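Local structure of glycosyl hydrolase family 88 (Pedobacter heparinus, 3WIW) at residues 166-171 and 222-227; 215-220 and 230-235. The protein acts as an unsaturated glucuronyl hydrolase with specificity for heparin, a family 88 glycosidase built on an alpha6/alpha6-barrel. One frame throughout, in Å; residues are numbered along the deposited sequence. Where two conformers were deposited one is given.

Contact 1. Residues 166-171 and 222-227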
loop_
_atom_site.group_PDB
_atom_site.type_symbol
_atom_site.label_atom_id
_atom_site.label_comp_id
_atom_site.label_asym_id
_atom_site.label_seq_id
_atom_site.Cartn_x
_atom_site.Cartn_y
_atom_site.Cartn_z
ATOM N N HIS A 166 -22.806 10.412 0.039
ATOM C CA HIS A 166 -23.487 11.458 0.790
ATOM C C HIS A 166 -22.561 12.370 1.595
ATOM O O HIS A 166 -22.973 13.466 1.986
ATOM C CB HIS A 166 -24.477 10.824 1.757
ATOM C CG HIS A 166 -23.814 10.056 2.852
ATOM N ND1 HIS A 166 -23.452 8.733 2.717
ATOM C CD2 HIS A 166 -23.400 10.434 4.085
ATOM C CE1 HIS A 166 -22.871 8.321 3.830
ATOM N NE2 HIS A 166 -22.820 9.336 4.674
ATOM N N TRP A 167 -21.329 11.933 1.861
ATOM C CA TRP A 167 -20.433 12.723 2.711
ATOM C C TRP A 167 -20.121 14.067 2.099
ATOM O O TRP A 167 -19.918 14.190 0.892
ATOM C CB TRP A 167 -19.100 12.024 2.970
ATOM C CG TRP A 167 -19.207 10.633 3.440
ATOM C CD1 TRP A 167 -19.157 10.190 4.733
ATOM C CD2 TRP A 167 -19.348 9.479 2.620
ATOM N NE1 TRP A 167 -19.271 8.823 4.763
ATOM C CE2 TRP A 167 -19.390 8.362 3.476
ATOM C CE3 TRP A 167 -19.460 9.279 1.241
ATOM C CZ2 TRP A 167 -19.526 7.067 2.997
ATOM C CZ3 TRP A 167 -19.601 7.998 0.769
ATOM C CH2 TRP A 167 -19.632 6.904 1.644
ATOM N N GLN A 168 -20.064 15.067 2.963
ATOM C CA GLN A 168 -19.646 16.396 2.591
ATOM C C GLN A 168 -18.169 16.397 2.197
ATOM O O GLN A 168 -17.759 17.036 1.225
ATOM C CB GLN A 168 -19.887 17.302 3.792
ATOM C CG GLN A 168 -19.372 18.675 3.631
ATOM C CD GLN A 168 -19.953 19.641 4.642
ATOM O OE1 GLN A 168 -19.407 20.719 4.854
ATOM N NE2 GLN A 168 -21.072 19.263 5.261
ATOM N N PHE A 169 -17.361 15.667 2.952
ATOM C CA PHE A 169 -15.919 15.687 2.745
ATOM C C PHE A 169 -15.307 14.485 3.432
ATOM O O PHE A 169 -14.836 14.581 4.558
ATOM C CB PHE A 169 -15.334 17.009 3.281
ATOM C CG PHE A 169 -13.935 17.310 2.797
ATOM C CD1 PHE A 169 -12.830 16.689 3.369
ATOM C CD2 PHE A 169 -13.724 18.232 1.770
ATOM C CE1 PHE A 169 -11.541 16.964 2.929
ATOM C CE2 PHE A 169 -12.429 18.511 1.315
ATOM C CZ PHE A 169 -11.335 17.886 1.903
ATOM N N PRO A 170 -15.334 13.339 2.753
ATOM C CA PRO A 170 -14.828 12.110 3.354
ATOM C C PRO A 170 -13.326 11.976 3.181
ATOM O O PRO A 170 -12.797 12.221 2.078
ATOM C CB PRO A 170 -15.548 11.020 2.565
ATOM C CG PRO A 170 -15.728 11.640 1.172
ATOM C CD PRO A 170 -15.901 13.117 1.412
ATOM N N VAL A 171 -12.648 11.571 4.252
ATOM C CA VAL A 171 -11.208 11.284 4.207
ATOM C C VAL A 171 -11.001 9.888 4.778
ATOM O O VAL A 171 -11.434 9.590 5.901
ATOM C CB VAL A 171 -10.412 12.314 5.046
ATOM C CG1 VAL A 171 -8.904 11.995 5.003
ATOM C CG2 VAL A 171 -10.663 13.719 4.521
ATOM N N TYR A 222 -15.670 15.469 7.239
ATOM C CA TYR A 222 -15.462 16.823 7.735
ATOM C C TYR A 222 -16.456 17.826 7.177
ATOM O O TYR A 222 -17.044 17.610 6.111
ATOM C CB TYR A 222 -14.071 17.280 7.311
ATOM C CG TYR A 222 -12.912 16.564 7.973
ATOM C CD1 TYR A 222 -12.391 17.023 9.183
ATOM C CD2 TYR A 222 -12.306 15.464 7.371
ATOM C CE1 TYR A 222 -11.295 16.403 9.775
ATOM C CE2 TYR A 222 -11.217 14.819 7.973
ATOM C CZ TYR A 222 -10.717 15.304 9.175
ATOM O OH TYR A 222 -9.634 14.688 9.783
ATOM N N ASP A 223 -16.596 18.948 7.876
ATOM C CA ASP A 223 -17.328 20.093 7.374
ATOM C C ASP A 223 -16.367 20.863 6.488
ATOM O O ASP A 223 -15.281 21.252 6.931
ATOM C CB ASP A 223 -17.749 20.968 8.551
ATOM C CG ASP A 223 -18.624 22.132 8.142
ATOM O OD1 ASP A 223 -18.127 23.076 7.484
ATOM O OD2 ASP A 223 -19.810 22.121 8.518
ATOM N N THR A 224 -16.748 21.086 5.234
ATOM C CA THR A 224 -15.835 21.704 4.269
ATOM C C THR A 224 -15.470 23.146 4.574
ATOM O O THR A 224 -14.449 23.635 4.100
ATOM C CB THR A 224 -16.410 21.721 2.845
ATOM O OG1 THR A 224 -17.568 22.563 2.812
ATOM C CG2 THR A 224 -16.764 20.329 2.388
ATOM N N LEU A 225 -16.318 23.833 5.327
ATOM C CA LEU A 225 -16.087 25.235 5.641
ATOM C C LEU A 225 -15.374 25.420 6.980
ATOM O O LEU A 225 -14.409 26.194 7.078
ATOM C CB LEU A 225 -17.412 25.997 5.610
ATOM C CG LEU A 225 -18.023 26.160 4.210
ATOM C CD1 LEU A 225 -19.340 26.905 4.273
ATOM C CD2 LEU A 225 -17.065 26.872 3.261
ATOM N N SER A 226 -15.832 24.693 8.001
ATOM C CA SER A 226 -15.293 24.856 9.352
ATOM C C SER A 226 -14.128 23.920 9.661
ATOM O O SER A 226 -13.352 24.167 10.591
ATOM C CB SER A 226 -16.386 24.658 10.397
ATOM O OG SER A 226 -16.716 23.288 10.503
ATOM N N GLY A 227 -14.020 22.840 8.891
ATOM C CA GLY A 227 -13.027 21.806 9.136
ATOM C C GLY A 227 -13.343 20.907 10.318
ATOM O O GLY A 227 -12.544 20.059 10.686
#

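Contact 2. Residues 215-220 and 230-235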
loop_
_atom_site.group_PDB
_atom_site.type_symbol
_atom_site.label_atom_id
_atom_site.label_comp_id
_atom_site.label_asym_id
_atom_site.label_seq_id
_atom_site.Cartn_x
_atom_site.Cartn_y
_atom_site.Cartn_z
ATOM N N SER A 215 -5.775 2.625 17.679
ATOM C CA SER A 215 -6.511 2.083 16.535
ATOM C C SER A 215 -7.037 3.230 15.673
ATOM O O SER A 215 -7.227 4.355 16.148
ATOM C CB SER A 215 -7.671 1.194 16.989
ATOM O OG SER A 215 -8.673 1.915 17.686
ATOM N N SER A 216 -7.282 2.937 14.407
ATOM C CA SER A 216 -7.813 3.957 13.523
ATOM C C SER A 216 -9.238 3.640 13.060
ATOM O O SER A 216 -9.597 2.463 12.873
ATOM C CB SER A 216 -6.898 4.173 12.297
ATOM O OG SER A 216 -6.619 2.944 11.628
ATOM N N TYR A 217 -10.019 4.709 12.838
ATOM C CA TYR A 217 -11.248 4.665 12.049
ATOM C C TYR A 217 -10.914 4.472 10.576
ATOM O O TYR A 217 -9.775 4.714 10.131
ATOM C CB TYR A 217 -11.988 6.013 12.154
ATOM C CG TYR A 217 -12.553 6.299 13.525
ATOM C CD1 TYR A 217 -13.762 5.730 13.925
ATOM C CD2 TYR A 217 -11.886 7.125 14.428
ATOM C CE1 TYR A 217 -14.283 5.969 15.165
ATOM C CE2 TYR A 217 -12.399 7.379 15.678
ATOM C CZ TYR A 217 -13.601 6.797 16.044
ATOM O OH TYR A 217 -14.140 7.023 17.270
ATOM N N HIS A 218 -11.916 4.108 9.784
ATOM C CA HIS A 218 -11.705 4.089 8.344
ATOM C C HIS A 218 -11.949 5.484 7.752
ATOM O O HIS A 218 -11.062 6.040 7.095
ATOM C CB HIS A 218 -12.569 3.015 7.666
ATOM C CG HIS A 218 -12.134 2.713 6.267
ATOM N ND1 HIS A 218 -12.662 1.686 5.516
ATOM C CD2 HIS A 218 -11.215 3.327 5.478
ATOM C CE1 HIS A 218 -12.083 1.669 4.331
ATOM N NE2 HIS A 218 -11.204 2.659 4.283
ATOM N N VAL A 219 -13.143 6.044 7.976
ATOM C CA VAL A 219 -13.564 7.301 7.370
ATOM C C VAL A 219 -13.816 8.354 8.426
ATOM O O VAL A 219 -14.548 8.127 9.391
ATOM C CB VAL A 219 -14.884 7.115 6.592
ATOM C CG1 VAL A 219 -15.283 8.385 5.831
ATOM C CG2 VAL A 219 -14.737 5.997 5.627
ATOM N N ILE A 220 -13.209 9.512 8.238
ATOM C CA ILE A 220 -13.629 10.719 8.944
ATOM C C ILE A 220 -14.269 11.647 7.919
ATOM O O ILE A 220 -13.694 11.912 6.855
ATOM C CB ILE A 220 -12.426 11.422 9.617
ATOM C CG1 ILE A 220 -11.720 10.458 10.594
ATOM C CG2 ILE A 220 -12.864 12.705 10.334
ATOM C CD1 ILE A 220 -12.560 10.037 11.786
ATOM N N LEU A 230 -17.433 15.797 11.438
ATOM C CA LEU A 230 -18.870 15.536 11.505
ATOM C C LEU A 230 -19.197 14.076 11.841
ATOM O O LEU A 230 -20.117 13.803 12.612
ATOM C CB LEU A 230 -19.548 15.924 10.197
ATOM C CG LEU A 230 -19.431 17.393 9.816
ATOM C CD1 LEU A 230 -20.032 17.575 8.439
ATOM C CD2 LEU A 230 -20.134 18.291 10.858
ATOM N N GLN A 231 -18.465 13.133 11.252
ATOM C CA GLN A 231 -18.729 11.718 11.490
ATOM C C GLN A 231 -17.433 10.933 11.531
ATOM O O GLN A 231 -16.449 11.309 10.895
ATOM C CB GLN A 231 -19.647 11.123 10.408
ATOM C CG GLN A 231 -20.983 11.835 10.190
ATOM C CD GLN A 231 -21.970 11.629 11.330
ATOM O OE1 GLN A 231 -21.782 10.767 12.187
ATOM N NE2 GLN A 231 -23.031 12.429 11.341
ATOM N N ARG A 232 -17.464 9.818 12.265
ATOM C CA ARG A 232 -16.330 8.891 12.377
ATOM C C ARG A 232 -16.919 7.507 12.156
ATOM O O ARG A 232 -17.711 7.018 12.951
ATOM C CB ARG A 232 -15.653 8.971 13.752
ATOM C CG ARG A 232 -15.266 10.363 14.217
ATOM C CD ARG A 232 -14.825 10.378 15.677
ATOM N NE ARG A 232 -14.411 11.717 16.076
ATOM C CZ ARG A 232 -15.249 12.670 16.446
ATOM N NH1 ARG A 232 -14.777 13.864 16.779
ATOM N NH2 ARG A 232 -16.553 12.427 16.470
ATOM N N GLU A 233 -16.541 6.855 11.069
ATOM C CA GLU A 233 -17.236 5.634 10.682
ATOM C C GLU A 233 -16.389 4.689 9.854
ATOM O O GLU A 233 -15.327 5.054 9.356
ATOM C CB GLU A 233 -18.504 5.998 9.924
ATOM C CG GLU A 233 -18.230 6.658 8.584
ATOM C CD GLU A 233 -19.488 7.169 7.907
ATOM O OE1 GLU A 233 -19.544 7.126 6.652
ATOM O OE2 GLU A 233 -20.407 7.626 8.626
ATOM N N THR A 234 -16.836 3.445 9.743
ATOM C CA THR A 234 -16.124 2.488 8.914
ATOM C C THR A 234 -16.598 2.564 7.462
ATOM O O THR A 234 -17.645 3.132 7.144
ATOM C CB THR A 234 -16.241 1.051 9.445
ATOM O OG1 THR A 234 -15.225 0.272 8.802
ATOM C CG2 THR A 234 -17.626 0.442 9.157
ATOM N N HIS A 235 -15.825 1.961 6.579
ATOM C CA HIS A 235 -16.296 1.662 5.245
ATOM C C HIS A 235 -16.041 0.186 4.951
ATOM O O HIS A 235 -16.964 -0.532 4.588
ATOM C CB HIS A 235 -15.662 2.589 4.204
ATOM C CG HIS A 235 -16.204 2.396 2.831
ATOM N ND1 HIS A 235 -17.494 2.740 2.486
ATOM C CD2 HIS A 235 -15.626 1.907 1.707
ATOM C CE1 HIS A 235 -17.690 2.462 1.209
ATOM N NE2 HIS A 235 -16.575 1.949 0.718
#

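Contact 1. Residues 166-171 and 222-227
At one end of a three-stranded antiparallel sheet, Q168, F169 and V171, leading into and on strand 170-172, meet Y222 and T224 where strand 219-222 runs into its turn. The backbones are tied by Y222 N, which donates to F169 O at 2.9 Å. With CG anti to the backbone N (chi1 174°) and the chain extended beyond, Q168 carries its amide across to the turn. There OE1 accepts T224 N at 2.7 Å, the donor standing 36° above the carbonyl plane. T224 is modelled in two conformers, so the approach of its CG2 to F169 CB, 3.7 Å, is less certain. On the apolar side of the contact V171 CG2 meets the edge of the Y222 ring, 3.7 Å from CE2; the phenol OH bonds to N208 of helix 192-208. D223 shapes the turn by an Asx turn and Asx motif: L225 N and S226 N reach its OD1 from opposite faces of the carboxylate, each at 2.9 Å. Three successive backbone N-H groups, from T224 to S226, are thus satisfied by side-chain oxygens, two by D223 within the turn and one by Q168 from across the contact.

Contact 2. Residues 215-220 and 230-235
The beta hairpin of strands 219-222 and 229-233 joins V219 to E233 and I220 to R232, and beyond the strand ends H218 and H235 meet through their side chains. V219 and E233 form an antiparallel hydrogen-bonded pair: V219 N to E233 O is 2.8 Å and E233 N to V219 O is 2.9 Å. I220 and R232 are the adjoining non-hydrogen-bonded pair, with I220 CD1 3.7 Å from R232 CG on one face of the sheet. Farther along, L230 and Q231 both face S221 in a classic beta bulge. Y217 CG lies anti to the carbonyl carbon (chi1 -68°), which brings the ring against R232. A CH-pi contact puts R232 CB over one face of it, 3.7 Å from the centroid and 15° off the normal; CD packs against CZ and OH. Without the ring, as with an alanine here, the aliphatic part of R232 is likely to lose its aromatic cover and be freer to turn. The aromatic pair is offset edge-to-face: the edge of H235 is directed at the face of H218, centroids 5.9 Å apart and planes at 64°. H235 CB also packs 3.8 Å from V219 CG2, and H235 NE2 bonds to a HEPES molecule, probably from the crystallisation liquor. T234 is a predicted substrate-binding residue. H218 ND1 takes the Q236 N-H, NE2 is hydrogen-bonded to D174 OD1, and W244 stacks on the ring. With its rotation thus fixed, H218 probably acts as a second-shell residue that orients D174, the predicted proton donor.

Contacts 1 and 2 lie with their centres 13 Å apart on one antiparallel sheet, ordered 170-172, 219-222, 229-233. Their segments alternate along the chain: 166-171, then helices 175-188 and 192-208, then 215-220, 222-227 and 230-235. The middle strand serves both, and V171 N bonds to I220 O at 2.8 Å between them. A second tie, W167 NE1 to E233 OE1, is a probable hydrogen bond, with E233 modelled in two conformers, and L230 packs on Q168. Side chain to side chain, the predicted catalytic D174 is about 3 Å from H218 of contact 2 but about 9 Å from V171, so the sheet runs from the active-site region to the partly exposed turn of contact 1.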